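Local structure of glucosidase (Croceicoccus marinus, 5Z3K) at residues S10-G14 / I428-P432; V54-D58 / E153-Q157; E259-W265 / V296-F302. The protein acts as a beta-glucosidase of glycoside hydrolase family 39, probably hydrolysing the O-glycosidic bonds of beta-linked glucosides. All blocks are in the same frame, centred on the assembly; numbering follows the deposited sequence.

In the fold
Starting near the N terminus, strand 6-13 is laid down first, and its partner in contact 1, strand 423-429, arrives more than 400 residues later. Between them the chain builds the eight-stranded parallel barrel and then several strands of the second sheet, so contacts 2 and 3 both nest inside the loop closed by contact 1. They follow one another without crossing: 54-58 on barrel strand two reaches 153-157 on strand four, past strand three, then 259-265 pairs with 296-302 as strands seven and eight. Asp156 OD2 with Tyr264 OH and Glu153 OE1 with Ser263 OG tie contacts 2 and 3 together. Contact 1 lies in the second sheet, its centre about 40 Å from that of contact 2.

Contact 1: residues S10-G14 / I428-P432; sequences SVNAG and IGHLP
Two backbone hydrogen bonds bind Val11 and Ala13 to Gly429. Gly429 N donates to Val11 O over 2.9 Å at an N-H...O angle of 169°, and Ala13 N donates to Gly429 O over 2.9 Å. Ile428 CA adds a CA-H...O contact to Val11 O. This is a parallel pairing, Val11 beside Ile428 and Asn12 beside Gly429, in a mixed sheet where strand 6-13 runs between 345-350 and 423-429. The sheet belongs to the beta-rich domain beside the barrel, consistent with the beta-sandwich that accompanies the TIM barrel in GH39 enzymes. Among the apolar contacts, Ile428 CG2 touches Ala13 CB at 3.7 Å and Val11 CG1 at 4.1 Å, the valine and isoleucine lying side by side. Leu431 CD2 reaches the same Ala13 CB at 3.9 Å, and Ile370, Ile372 and Ile480 extend this apolar layer. Past the bridges, Pro432 CD sits 3.5 Å from Ala13 O. On the face that carries Asn12, CG anti to the backbone N (chi1 -170°) brings OD1 round to accept from Gly14 N at 3.0 Å, an Asx turn where the chain turns its corner. The carboxamide packs obliquely against His430, planes 24° apart, OD1 3.6 Å from His430 CB.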
ATOM      1  N   SER A  10      27.771   3.797   1.934  1.00 11.10           N
ATOM      2  CA  SER A  10      28.310   4.640   0.882  1.00 12.05           C
ATOM      3  C   SER A  10      27.316   4.721  -0.263  1.00 17.48           C
ATOM      4  O   SER A  10      26.697   3.719  -0.632  1.00 15.48           O
ATOM      5  CB  SER A  10      29.659   4.112   0.371  1.00 17.16           C
ATOM      6  OG  SER A  10      29.589   2.722   0.152  1.00 19.74           O
ATOM      7  N   VAL A  11      27.192   5.921  -0.830  1.00 14.37           N
ATOM      8  CA  VAL A  11      26.286   6.217  -1.932  1.00 12.94           C
ATOM      9  C   VAL A  11      27.072   6.904  -3.038  1.00 18.89           C
ATOM     10  O   VAL A  11      27.870   7.807  -2.767  1.00 16.27           O
ATOM     11  CB  VAL A  11      25.126   7.120  -1.471  1.00 17.29           C
ATOM     12  CG1 VAL A  11      24.393   7.729  -2.675  1.00 16.52           C
ATOM     13  CG2 VAL A  11      24.177   6.345  -0.579  1.00 16.80           C
ATOM     14  N   ASN A  12      26.865   6.467  -4.276  1.00 16.50           N
ATOM     15  CA  ASN A  12      27.341   7.192  -5.449  1.00 19.66           C
ATOM     16  C   ASN A  12      26.163   7.996  -5.985  1.00 17.85           C
ATOM     17  O   ASN A  12      25.240   7.429  -6.577  1.00 19.04           O
ATOM     18  CB  ASN A  12      27.890   6.248  -6.522  1.00 19.98           C
ATOM     19  CG  ASN A  12      28.603   6.996  -7.650  1.00 24.71           C
ATOM     20  OD1 ASN A  12      28.243   8.127  -7.981  1.00 18.04           O
ATOM     21  ND2 ASN A  12      29.615   6.361  -8.248  1.00 23.19           N
ATOM     22  N   ALA A  13      26.205   9.312  -5.793  1.00 15.34           N
ATOM     23  CA  ALA A  13      25.100  10.190  -6.156  1.00 17.42           C
ATOM     24  C   ALA A  13      25.145  10.656  -7.608  1.00 17.77           C
ATOM     25  O   ALA A  13      24.252  11.392  -8.033  1.00 18.51           O
ATOM     26  CB  ALA A  13      25.076  11.407  -5.224  1.00 19.78           C
ATOM     27  N   GLY A  14      26.129  10.219  -8.385  1.00 20.48           N
ATOM     28  CA  GLY A  14      26.323  10.751  -9.719  1.00 23.74           C
ATOM     29  C   GLY A  14      25.897   9.838 -10.843  1.00 26.46           C
ATOM     30  O   GLY A  14      25.990  10.217 -12.013  1.00 26.28           O
ATOM     31  N   ILE A 428      28.614  10.062   0.845  1.00 13.60           N
ATOM     32  CA  ILE A 428      27.981  10.315  -0.439  1.00 15.43           C
ATOM     33  C   ILE A 428      29.011  10.975  -1.342  1.00 20.17           C
ATOM     34  O   ILE A 428      29.507  12.062  -1.037  1.00 19.92           O
ATOM     35  CB  ILE A 428      26.730  11.197  -0.300  1.00 16.22           C
ATOM     36  CG1 ILE A 428      25.779  10.644   0.767  1.00 17.23           C
ATOM     37  CG2 ILE A 428      26.023  11.295  -1.628  1.00 18.69           C
ATOM     38  CD1 ILE A 428      25.781  11.427   2.073  1.00 23.70           C
ATOM     39  N   GLY A 429      29.334  10.327  -2.450  1.00 18.20           N
ATOM     40  CA  GLY A 429      30.290  10.888  -3.378  1.00 18.91           C
ATOM     41  C   GLY A 429      29.667  11.266  -4.705  1.00 20.79           C
ATOM     42  O   GLY A 429      28.540  10.864  -5.003  1.00 20.47           O
ATOM     43  N   HIS A 430      30.397  12.062  -5.491  1.00 18.44           N
ATOM     44  CA  HIS A 430      30.004  12.427  -6.851  1.00 17.97           C
ATOM     45  C   HIS A 430      28.636  13.109  -6.900  1.00 19.71           C
ATOM     46  O   HIS A 430      27.789  12.772  -7.730  1.00 19.57           O
ATOM     47  CB  HIS A 430      30.021  11.200  -7.765  1.00 21.56           C
ATOM     48  CG  HIS A 430      31.347  10.514  -7.814  1.00 19.16           C
ATOM     49  ND1 HIS A 430      32.435  11.048  -8.468  1.00 28.12           N
ATOM     50  CD2 HIS A 430      31.765   9.343  -7.279  1.00 26.59           C
ATOM     51  CE1 HIS A 430      33.466  10.231  -8.344  1.00 22.22           C
ATOM     52  NE2 HIS A 430      33.087   9.190  -7.625  1.00 29.98           N
ATOM     53  N   LEU A 431      28.423  14.082  -6.015  1.00 19.56           N
ATOM     54  CA  LEU A 431      27.191  14.856  -6.078  1.00 19.56           C
ATOM     55  C   LEU A 431      27.034  15.406  -7.494  1.00 18.92           C
ATOM     56  O   LEU A 431      28.009  15.925  -8.057  1.00 19.74           O
ATOM     57  CB  LEU A 431      27.185  15.994  -5.057  1.00 15.81           C
ATOM     58  CG  LEU A 431      27.071  15.556  -3.594  1.00 20.57           C
ATOM     59  CD1 LEU A 431      27.182  16.741  -2.632  1.00 19.99           C
ATOM     60  CD2 LEU A 431      25.778  14.802  -3.361  1.00 17.20           C
ATOM     61  N   PRO A 432      25.861  15.251  -8.122  1.00 18.76           N
ATOM     62  CA  PRO A 432      25.792  15.396  -9.586  1.00 20.82           C
ATOM     63  C   PRO A 432      25.900  16.824 -10.070  1.00 24.80           C
ATOM     64  O   PRO A 432      26.237  17.038 -11.242  1.00 24.40           O
ATOM     65  CB  PRO A 432      24.426  14.789  -9.939  1.00 24.20           C
ATOM     66  CG  PRO A 432      23.603  14.943  -8.694  1.00 20.12           C
ATOM     67  CD  PRO A 432      24.576  14.839  -7.534  1.00 19.96           C
TER

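Contact 2: residues V54-D58 / E153-Q157; sequences VRSYD and EFGDQ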
ATOM      1  N   VAL A  54      -4.196   5.185  -4.361  1.00 10.22           N
ATOM      2  CA  VAL A  54      -5.109   5.084  -3.227  1.00 10.70           C
ATOM      3  C   VAL A  54      -6.148   4.008  -3.520  1.00 13.10           C
ATOM      4  O   VAL A  54      -6.880   4.097  -4.515  1.00 11.47           O
ATOM      5  CB  VAL A  54      -5.793   6.420  -2.907  1.00 11.62           C
ATOM      6  CG1 VAL A  54      -6.784   6.236  -1.771  1.00 12.01           C
ATOM      7  CG2 VAL A  54      -4.745   7.484  -2.552  1.00  9.78           C
ATOM      8  N   ARG A  55      -6.227   3.011  -2.641  1.00 11.45           N
ATOM      9  CA  ARG A  55      -7.292   2.011  -2.691  1.00 12.21           C
ATOM     10  C   ARG A  55      -8.545   2.586  -2.041  1.00 10.20           C
ATOM     11  O   ARG A  55      -8.470   3.196  -0.970  1.00 12.13           O
ATOM     12  CB  ARG A  55      -6.851   0.736  -1.965  1.00 10.64           C
ATOM     13  CG  ARG A  55      -7.802  -0.451  -2.067  1.00 10.98           C
ATOM     14  CD  ARG A  55      -7.110  -1.745  -1.590  1.00 12.12           C
ATOM     15  NE  ARG A  55      -7.893  -2.941  -1.929  1.00 12.36           N
ATOM     16  CZ  ARG A  55      -8.718  -3.569  -1.084  1.00 12.11           C
ATOM     17  NH1 ARG A  55      -8.868  -3.133   0.166  1.00 15.50           N
ATOM     18  NH2 ARG A  55      -9.398  -4.637  -1.493  1.00 14.05           N
ATOM     19  N   SER A  56      -9.702   2.389  -2.684  1.00 11.86           N
ATOM     20  CA  SER A  56     -10.926   3.065  -2.274  1.00 13.59           C
ATOM     21  C   SER A  56     -11.740   2.271  -1.261  1.00 11.85           C
ATOM     22  O   SER A  56     -12.770   2.768  -0.788  1.00 11.09           O
ATOM     23  CB  SER A  56     -11.800   3.349  -3.499  1.00 11.57           C
ATOM     24  OG  SER A  56     -12.297   2.128  -4.059  1.00 10.34           O
ATOM     25  N   TYR A  57     -11.303   1.059  -0.917  1.00 13.06           N
ATOM     26  CA  TYR A  57     -12.156   0.133  -0.171  1.00 11.02           C
ATOM     27  C   TYR A  57     -12.595   0.711   1.175  1.00 13.93           C
ATOM     28  O   TYR A  57     -13.742   0.514   1.598  1.00 13.12           O
ATOM     29  CB  TYR A  57     -11.414  -1.195   0.017  1.00 11.40           C
ATOM     30  CG  TYR A  57     -12.201  -2.237   0.779  1.00 11.03           C
ATOM     31  CD1 TYR A  57     -13.185  -2.986   0.145  1.00 14.31           C
ATOM     32  CD2 TYR A  57     -11.942  -2.487   2.123  1.00 13.51           C
ATOM     33  CE1 TYR A  57     -13.915  -3.949   0.836  1.00 15.46           C
ATOM     34  CE2 TYR A  57     -12.660  -3.457   2.824  1.00 15.40           C
ATOM     35  CZ  TYR A  57     -13.646  -4.179   2.172  1.00 14.67           C
ATOM     36  OH  TYR A  57     -14.369  -5.124   2.866  1.00 16.98           O
ATOM     37  N   ASP A  58     -11.727   1.470   1.846  1.00 11.51           N
ATOM     38  CA  ASP A  58     -12.119   1.972   3.159  1.00 11.26           C
ATOM     39  C   ASP A  58     -13.005   3.217   3.089  1.00 13.45           C
ATOM     40  O   ASP A  58     -13.588   3.604   4.108  1.00 15.48           O
ATOM     41  CB  ASP A  58     -10.871   2.209   4.009  1.00 13.11           C
ATOM     42  CG  ASP A  58     -10.138   0.908   4.298  1.00 19.60           C
ATOM     43  OD1 ASP A  58     -10.769  -0.031   4.828  1.00 16.53           O
ATOM     44  OD2 ASP A  58      -8.951   0.793   3.942  1.00 21.68           O
ATOM     45  N   GLU A 153     -10.486  -2.952  -9.116  1.00 15.25           N
ATOM     46  CA  GLU A 153     -10.310  -4.204  -8.400  1.00 14.81           C
ATOM     47  C   GLU A 153     -11.669  -4.796  -8.075  1.00 14.71           C
ATOM     48  O   GLU A 153     -12.543  -4.109  -7.531  1.00 14.94           O
ATOM     49  CB  GLU A 153      -9.517  -3.999  -7.103  1.00 14.89           C
ATOM     50  CG  GLU A 153      -9.260  -5.298  -6.304  1.00 16.69           C
ATOM     51  CD  GLU A 153      -8.508  -5.045  -5.006  1.00 14.88           C
ATOM     52  OE1 GLU A 153      -7.690  -5.903  -4.591  1.00 15.37           O
ATOM     53  OE2 GLU A 153      -8.731  -3.972  -4.402  1.00 17.69           O
ATOM     54  N   PHE A 154     -11.836  -6.076  -8.366  1.00 12.33           N
ATOM     55  CA  PHE A 154     -13.016  -6.807  -7.925  1.00 12.82           C
ATOM     56  C   PHE A 154     -12.637  -7.761  -6.803  1.00 13.30           C
ATOM     57  O   PHE A 154     -11.852  -8.691  -7.012  1.00 14.56           O
ATOM     58  CB  PHE A 154     -13.680  -7.595  -9.054  1.00 12.68           C
ATOM     59  CG  PHE A 154     -14.919  -8.323  -8.593  1.00 14.04           C
ATOM     60  CD1 PHE A 154     -16.143  -7.674  -8.559  1.00 13.06           C
ATOM     61  CD2 PHE A 154     -14.845  -9.631  -8.135  1.00 16.06           C
ATOM     62  CE1 PHE A 154     -17.290  -8.326  -8.097  1.00 15.43           C
ATOM     63  CE2 PHE A 154     -15.981 -10.295  -7.675  1.00 13.92           C
ATOM     64  CZ  PHE A 154     -17.201  -9.631  -7.647  1.00 13.38           C
ATOM     65  N   GLY A 155     -13.229  -7.559  -5.632  1.00 13.83           N
ATOM     66  CA  GLY A 155     -13.059  -8.494  -4.539  1.00 13.53           C
ATOM     67  C   GLY A 155     -12.382  -7.923  -3.308  1.00 14.43           C
ATOM     68  O   GLY A 155     -11.605  -6.966  -3.391  1.00 14.54           O
ATOM     69  N   ASP A 156     -12.663  -8.521  -2.154  1.00 14.40           N
ATOM     70  CA  ASP A 156     -11.905  -8.235  -0.940  1.00 15.08           C
ATOM     71  C   ASP A 156     -11.989  -9.465  -0.048  1.00 14.78           C
ATOM     72  O   ASP A 156     -13.041  -9.726   0.536  1.00 16.18           O
ATOM     73  CB  ASP A 156     -12.435  -6.988  -0.231  1.00 14.82           C
ATOM     74  CG  ASP A 156     -11.561  -6.582   0.945  1.00 15.97           C
ATOM     75  OD1 ASP A 156     -11.781  -7.120   2.048  1.00 15.55           O
ATOM     76  OD2 ASP A 156     -10.648  -5.739   0.770  1.00 14.00           O
ATOM     77  N   GLN A 157     -10.884 -10.215   0.051  1.00 15.01           N
ATOM     78  CA  GLN A 157     -10.773 -11.370   0.932  1.00 15.02           C
ATOM     79  C   GLN A 157     -11.942 -12.359   0.801  1.00 15.44           C
ATOM     80  O   GLN A 157     -12.570 -12.713   1.799  1.00 16.28           O
ATOM     81  CB  GLN A 157     -10.636 -10.917   2.379  1.00 17.88           C
ATOM     82  CG  GLN A 157      -9.941  -9.583   2.507  1.00 20.16           C
ATOM     83  CD  GLN A 157      -9.635  -9.162   3.930  1.00 21.28           C
ATOM     84  OE1 GLN A 157      -9.196  -9.963   4.751  1.00 20.06           O
ATOM     85  NE2 GLN A 157      -9.843  -7.882   4.220  1.00 16.88           N
TER
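The backbones of Arg55 and Glu153 stand 9.0 Å apart CA to CA, and those of Tyr57 and Asp156 8.4 Å, because strand 104-109 runs between the two segments and leaves side chains to make the contact. Arg55 spans the gap with an extended chain, CG anti to the backbone N (chi1 -174°), and meets both acids with the edge of its guanidinium group. NE donates to the syn lone pair of Glu153 OE2 at 2.8 Å, and a weak second bond reaches that oxygen from NH2; the Glu153 carboxylate stands almost upright to the guanidinium, at 82°. NH2 also donates to the anti lone pair of Asp156 OD2 at 2.8 Å, nearly in the guanidinium plane, while NH1 adds a weak bond at 3.2 Å to Asp156 OD2. The three residues form a buried salt-bridge network at the C-terminal ends of strands 53-55 and 151-154, the end of a TIM barrel where glycoside hydrolases usually carry their active site. Asp156 and Gln157 follow strand 151-154 where the Asn-Glu pair of clan GH-A enzymes, GH39 included, usually lies. Asp156 is fixed from another direction as well: its carboxylate lies stacked over one face of the Tyr57 ring, with planes only 4° apart and OD2 above the ring centre. Tyr264 OH makes a further hydrogen bond to OD2, and Gln157 NE2 donates to Asp156 OD1 at 3.0 Å. On the glutamate, OE1 is held by Ser225 OG and Ser263 OG, and OE2 also hydrogen-bonds Thr108 OG1.

Contact 3: residues E259-W265 / V296-F302; sequences ELLLSYW and VDKAIFF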
ATOM      1  N   GLU A 259       0.416  -8.185 -13.398  1.00 15.06           N
ATOM      2  CA  GLU A 259       1.142  -7.593 -12.284  1.00 16.79           C
ATOM      3  C   GLU A 259       0.665  -8.168 -10.949  1.00 19.43           C
ATOM      4  O   GLU A 259      -0.446  -8.701 -10.826  1.00 16.83           O
ATOM      5  CB  GLU A 259       0.974  -6.070 -12.284  1.00 17.21           C
ATOM      6  CG  GLU A 259       1.616  -5.380 -13.473  1.00 21.24           C
ATOM      7  CD  GLU A 259       1.677  -3.874 -13.306  1.00 27.39           C
ATOM      8  OE1 GLU A 259       1.233  -3.379 -12.252  1.00 27.96           O
ATOM      9  OE2 GLU A 259       2.174  -3.190 -14.221  1.00 32.13           O
ATOM     10  N   LEU A 260       1.529  -8.063  -9.937  1.00 13.64           N
ATOM     11  CA  LEU A 260       1.174  -8.416  -8.568  1.00 14.14           C
ATOM     12  C   LEU A 260       0.850  -7.139  -7.799  1.00 13.27           C
ATOM     13  O   LEU A 260       1.697  -6.250  -7.687  1.00 13.51           O
ATOM     14  CB  LEU A 260       2.309  -9.167  -7.877  1.00 14.92           C
ATOM     15  CG  LEU A 260       2.695 -10.529  -8.447  1.00 16.34           C
ATOM     16  CD1 LEU A 260       3.409 -11.347  -7.372  1.00 14.80           C
ATOM     17  CD2 LEU A 260       1.471 -11.264  -8.987  1.00 15.60           C
ATOM     18  N   LEU A 261      -0.362  -7.047  -7.267  1.00 14.18           N
ATOM     19  CA  LEU A 261      -0.772  -5.870  -6.508  1.00 14.44           C
ATOM     20  C   LEU A 261      -0.984  -6.264  -5.056  1.00 13.53           C
ATOM     21  O   LEU A 261      -1.832  -7.112  -4.755  1.00 12.76           O
ATOM     22  CB  LEU A 261      -2.042  -5.253  -7.094  1.00 12.88           C
ATOM     23  CG  LEU A 261      -2.299  -3.785  -6.751  1.00 14.78           C
ATOM     24  CD1 LEU A 261      -3.166  -3.159  -7.836  1.00 16.05           C
ATOM     25  CD2 LEU A 261      -2.976  -3.663  -5.399  1.00 20.26           C
ATOM     26  N   LEU A 262      -0.229  -5.632  -4.164  1.00 10.66           N
ATOM     27  CA  LEU A 262      -0.317  -5.881  -2.730  1.00  9.38           C
ATOM     28  C   LEU A 262      -1.378  -4.934  -2.167  1.00 13.58           C
ATOM     29  O   LEU A 262      -1.102  -3.765  -1.886  1.00 13.88           O
ATOM     30  CB  LEU A 262       1.060  -5.693  -2.097  1.00 14.34           C
ATOM     31  CG  LEU A 262       1.300  -5.873  -0.598  1.00 12.63           C
ATOM     32  CD1 LEU A 262       0.700  -7.192  -0.078  1.00 12.18           C
ATOM     33  CD2 LEU A 262       2.809  -5.766  -0.312  1.00 12.18           C
ATOM     34  N   SER A 263      -2.614  -5.437  -2.017  1.00 13.00           N
ATOM     35  CA  SER A 263      -3.753  -4.573  -1.700  1.00 13.61           C
ATOM     36  C   SER A 263      -3.806  -4.149  -0.239  1.00 12.37           C
ATOM     37  O   SER A 263      -4.459  -3.144   0.076  1.00 11.62           O
ATOM     38  CB  SER A 263      -5.064  -5.279  -2.065  1.00 13.90           C
ATOM     39  OG  SER A 263      -5.337  -5.088  -3.440  1.00 16.24           O
ATOM     40  N   TYR A 264      -3.179  -4.914   0.655  1.00  9.93           N
ATOM     41  CA  TYR A 264      -3.015  -4.559   2.062  1.00 13.68           C
ATOM     42  C   TYR A 264      -1.626  -4.987   2.474  1.00 12.08           C
ATOM     43  O   TYR A 264      -1.243  -6.136   2.227  1.00 13.30           O
ATOM     44  CB  TYR A 264      -3.964  -5.288   3.019  1.00 14.41           C
ATOM     45  CG  TYR A 264      -5.460  -5.108   2.925  1.00 12.30           C
ATOM     46  CD1 TYR A 264      -6.193  -5.729   1.923  1.00 15.26           C
ATOM     47  CD2 TYR A 264      -6.150  -4.427   3.916  1.00 12.87           C
ATOM     48  CE1 TYR A 264      -7.578  -5.617   1.871  1.00 13.04           C
ATOM     49  CE2 TYR A 264      -7.542  -4.302   3.877  1.00 17.76           C
ATOM     50  CZ  TYR A 264      -8.250  -4.910   2.853  1.00 16.57           C
ATOM     51  OH  TYR A 264      -9.636  -4.798   2.808  1.00 16.62           O
ATOM     52  N   TRP A 265      -0.910  -4.108   3.153  1.00 12.98           N
ATOM     53  CA  TRP A 265       0.304  -4.522   3.839  1.00 12.67           C
ATOM     54  C   TRP A 265       0.498  -3.618   5.043  1.00 12.11           C
ATOM     55  O   TRP A 265       0.252  -2.407   4.972  1.00  9.50           O
ATOM     56  CB  TRP A 265       1.524  -4.504   2.916  1.00 10.90           C
ATOM     57  CG  TRP A 265       2.124  -3.159   2.600  1.00 11.03           C
ATOM     58  CD1 TRP A 265       1.860  -2.386   1.513  1.00 11.46           C
ATOM     59  CD2 TRP A 265       3.142  -2.470   3.344  1.00 12.58           C
ATOM     60  NE1 TRP A 265       2.624  -1.247   1.540  1.00 11.64           N
ATOM     61  CE2 TRP A 265       3.423  -1.273   2.653  1.00 11.09           C
ATOM     62  CE3 TRP A 265       3.843  -2.749   4.523  1.00  9.68           C
ATOM     63  CZ2 TRP A 265       4.370  -0.352   3.102  1.00 11.05           C
ATOM     64  CZ3 TRP A 265       4.783  -1.821   4.971  1.00 10.28           C
ATOM     65  CH2 TRP A 265       5.035  -0.643   4.258  1.00  9.48           C
ATOM     66  N   VAL A 296       6.586  -7.459  -6.064  1.00 14.12           N
ATOM     67  CA  VAL A 296       5.486  -6.517  -5.895  1.00 11.53           C
ATOM     68  C   VAL A 296       5.570  -5.440  -6.969  1.00 13.21           C
ATOM     69  O   VAL A 296       6.606  -4.779  -7.137  1.00 13.33           O
ATOM     70  CB  VAL A 296       5.512  -5.890  -4.489  1.00 13.26           C
ATOM     71  CG1 VAL A 296       4.385  -4.871  -4.340  1.00 14.90           C
ATOM     72  CG2 VAL A 296       5.420  -6.968  -3.413  1.00 13.21           C
ATOM     73  N   ASP A 297       4.467  -5.236  -7.691  1.00 14.04           N
ATOM     74  CA  ASP A 297       4.423  -4.204  -8.721  1.00 16.33           C
ATOM     75  C   ASP A 297       3.701  -2.944  -8.271  1.00 15.32           C
ATOM     76  O   ASP A 297       4.014  -1.853  -8.764  1.00 13.83           O
ATOM     77  CB  ASP A 297       3.745  -4.738  -9.984  1.00 16.04           C
ATOM     78  CG  ASP A 297       4.561  -5.825 -10.657  1.00 17.77           C
ATOM     79  OD1 ASP A 297       5.783  -5.634 -10.811  1.00 19.80           O
ATOM     80  OD2 ASP A 297       3.991  -6.880 -11.004  1.00 18.07           O
ATOM     81  N   LYS A 298       2.739  -3.084  -7.364  1.00 12.78           N
ATOM     82  CA  LYS A 298       2.012  -1.975  -6.766  1.00 11.68           C
ATOM     83  C   LYS A 298       1.666  -2.379  -5.341  1.00 10.58           C
ATOM     84  O   LYS A 298       1.373  -3.551  -5.080  1.00 12.89           O
ATOM     85  CB  LYS A 298       0.721  -1.656  -7.531  1.00 13.90           C
ATOM     86  CG  LYS A 298       0.908  -1.212  -8.963  1.00 17.61           C
ATOM     87  CD  LYS A 298       1.535   0.156  -9.044  1.00 19.74           C
ATOM     88  CE  LYS A 298       1.315   0.769 -10.439  1.00 27.89           C
ATOM     89  NZ  LYS A 298       1.135  -0.292 -11.478  1.00 32.30           N
ATOM     90  N   ALA A 299       1.690  -1.411  -4.425  1.00 10.51           N
ATOM     91  CA  ALA A 299       1.509  -1.712  -3.016  1.00 11.56           C
ATOM     92  C   ALA A 299       0.605  -0.683  -2.365  1.00 14.55           C
ATOM     93  O   ALA A 299       0.674   0.506  -2.699  1.00 10.17           O
ATOM     94  CB  ALA A 299       2.859  -1.746  -2.285  1.00  7.40           C
ATOM     95  N   ILE A 300      -0.210  -1.158  -1.415  1.00 10.83           N
ATOM     96  CA  ILE A 300      -1.217  -0.363  -0.705  1.00 12.83           C
ATOM     97  C   ILE A 300      -0.967  -0.567   0.786  1.00 12.04           C
ATOM     98  O   ILE A 300      -1.335  -1.608   1.347  1.00 10.71           O
ATOM     99  CB  ILE A 300      -2.654  -0.770  -1.067  1.00 11.74           C
ATOM    100  CG1 ILE A 300      -2.900  -0.752  -2.577  1.00 13.35           C
ATOM    101  CG2 ILE A 300      -3.658   0.138  -0.370  1.00 11.59           C
ATOM    102  CD1 ILE A 300      -2.935   0.655  -3.193  1.00 13.62           C
ATOM    103  N   PHE A 301      -0.350   0.418   1.434  1.00 11.77           N
ATOM    104  CA  PHE A 301      -0.152   0.362   2.876  1.00 11.12           C
ATOM    105  C   PHE A 301      -1.472   0.545   3.611  1.00 15.23           C
ATOM    106  O   PHE A 301      -2.254   1.438   3.290  1.00 11.54           O
ATOM    107  CB  PHE A 301       0.815   1.452   3.327  1.00 10.93           C
ATOM    108  CG  PHE A 301       0.931   1.551   4.822  1.00 13.12           C
ATOM    109  CD1 PHE A 301       1.788   0.695   5.514  1.00 12.10           C
ATOM    110  CD2 PHE A 301       0.174   2.474   5.538  1.00 11.82           C
ATOM    111  CE1 PHE A 301       1.915   0.773   6.893  1.00 11.29           C
ATOM    112  CE2 PHE A 301       0.272   2.562   6.918  1.00 12.36           C
ATOM    113  CZ  PHE A 301       1.144   1.709   7.604  1.00 12.97           C
ATOM    114  N   PHE A 302      -1.682  -0.266   4.649  1.00 10.85           N
ATOM    115  CA  PHE A 302      -2.932  -0.303   5.406  1.00 13.54           C
ATOM    116  C   PHE A 302      -2.661   0.143   6.842  1.00 12.37           C
ATOM    117  O   PHE A 302      -1.917  -0.532   7.558  1.00 12.93           O
ATOM    118  CB  PHE A 302      -3.500  -1.725   5.388  1.00 14.12           C
ATOM    119  CG  PHE A 302      -4.799  -1.882   6.138  1.00 17.19           C
ATOM    120  CD1 PHE A 302      -5.987  -1.422   5.591  1.00 11.10           C
ATOM    121  CD2 PHE A 302      -4.832  -2.490   7.383  1.00 15.98           C
ATOM    122  CE1 PHE A 302      -7.191  -1.565   6.269  1.00 12.84           C
ATOM    123  CE2 PHE A 302      -6.037  -2.639   8.072  1.00 14.39           C
ATOM    124  CZ  PHE A 302      -7.217  -2.175   7.506  1.00 14.29           C
TER
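Phe301 turns a ring edge onto the face of Trp265, an edge-to-face pair with its centroid 5.0 Å from that of the indole six-membered ring and planes at 75°. Phe301 CA adds a CH-pi contact over the five-membered ring, 3.8 Å from its centroid, and Trp265 CD1 lies 4.0 Å from Ala299 CB. Trp265 CG sits between the backbone N and the carbonyl carbon (chi1 77°), which lays the indole across the neighbouring strand. With an alanine here, Phe301 would probably lose the surface its edge rests on, and a gap would open beside Ala299. Tyr264 CD2 lies over one face of the Phe302 ring, toward its rim, 3.4 Å from Phe302 CD1; the rings are oblique, planes 59° apart. Beside them Phe302 N donates to Trp265 O at 2.9 Å and Trp265 N weakly to Ile300 O; further up, the parallel pairing includes Leu262 N to Lys298 O. At the far end Asp297 OD2 accepts from Leu260 N, and Lys298 NZ makes a salt bridge to Glu259 OE1 whose hydrogen bond is weak. Helix 277-291 links the strands in a beta-alpha-beta unit; Trp265 packs on its Leu284, Ala287 and Met291, and strand 223-229 flanks 259-266 on the other side.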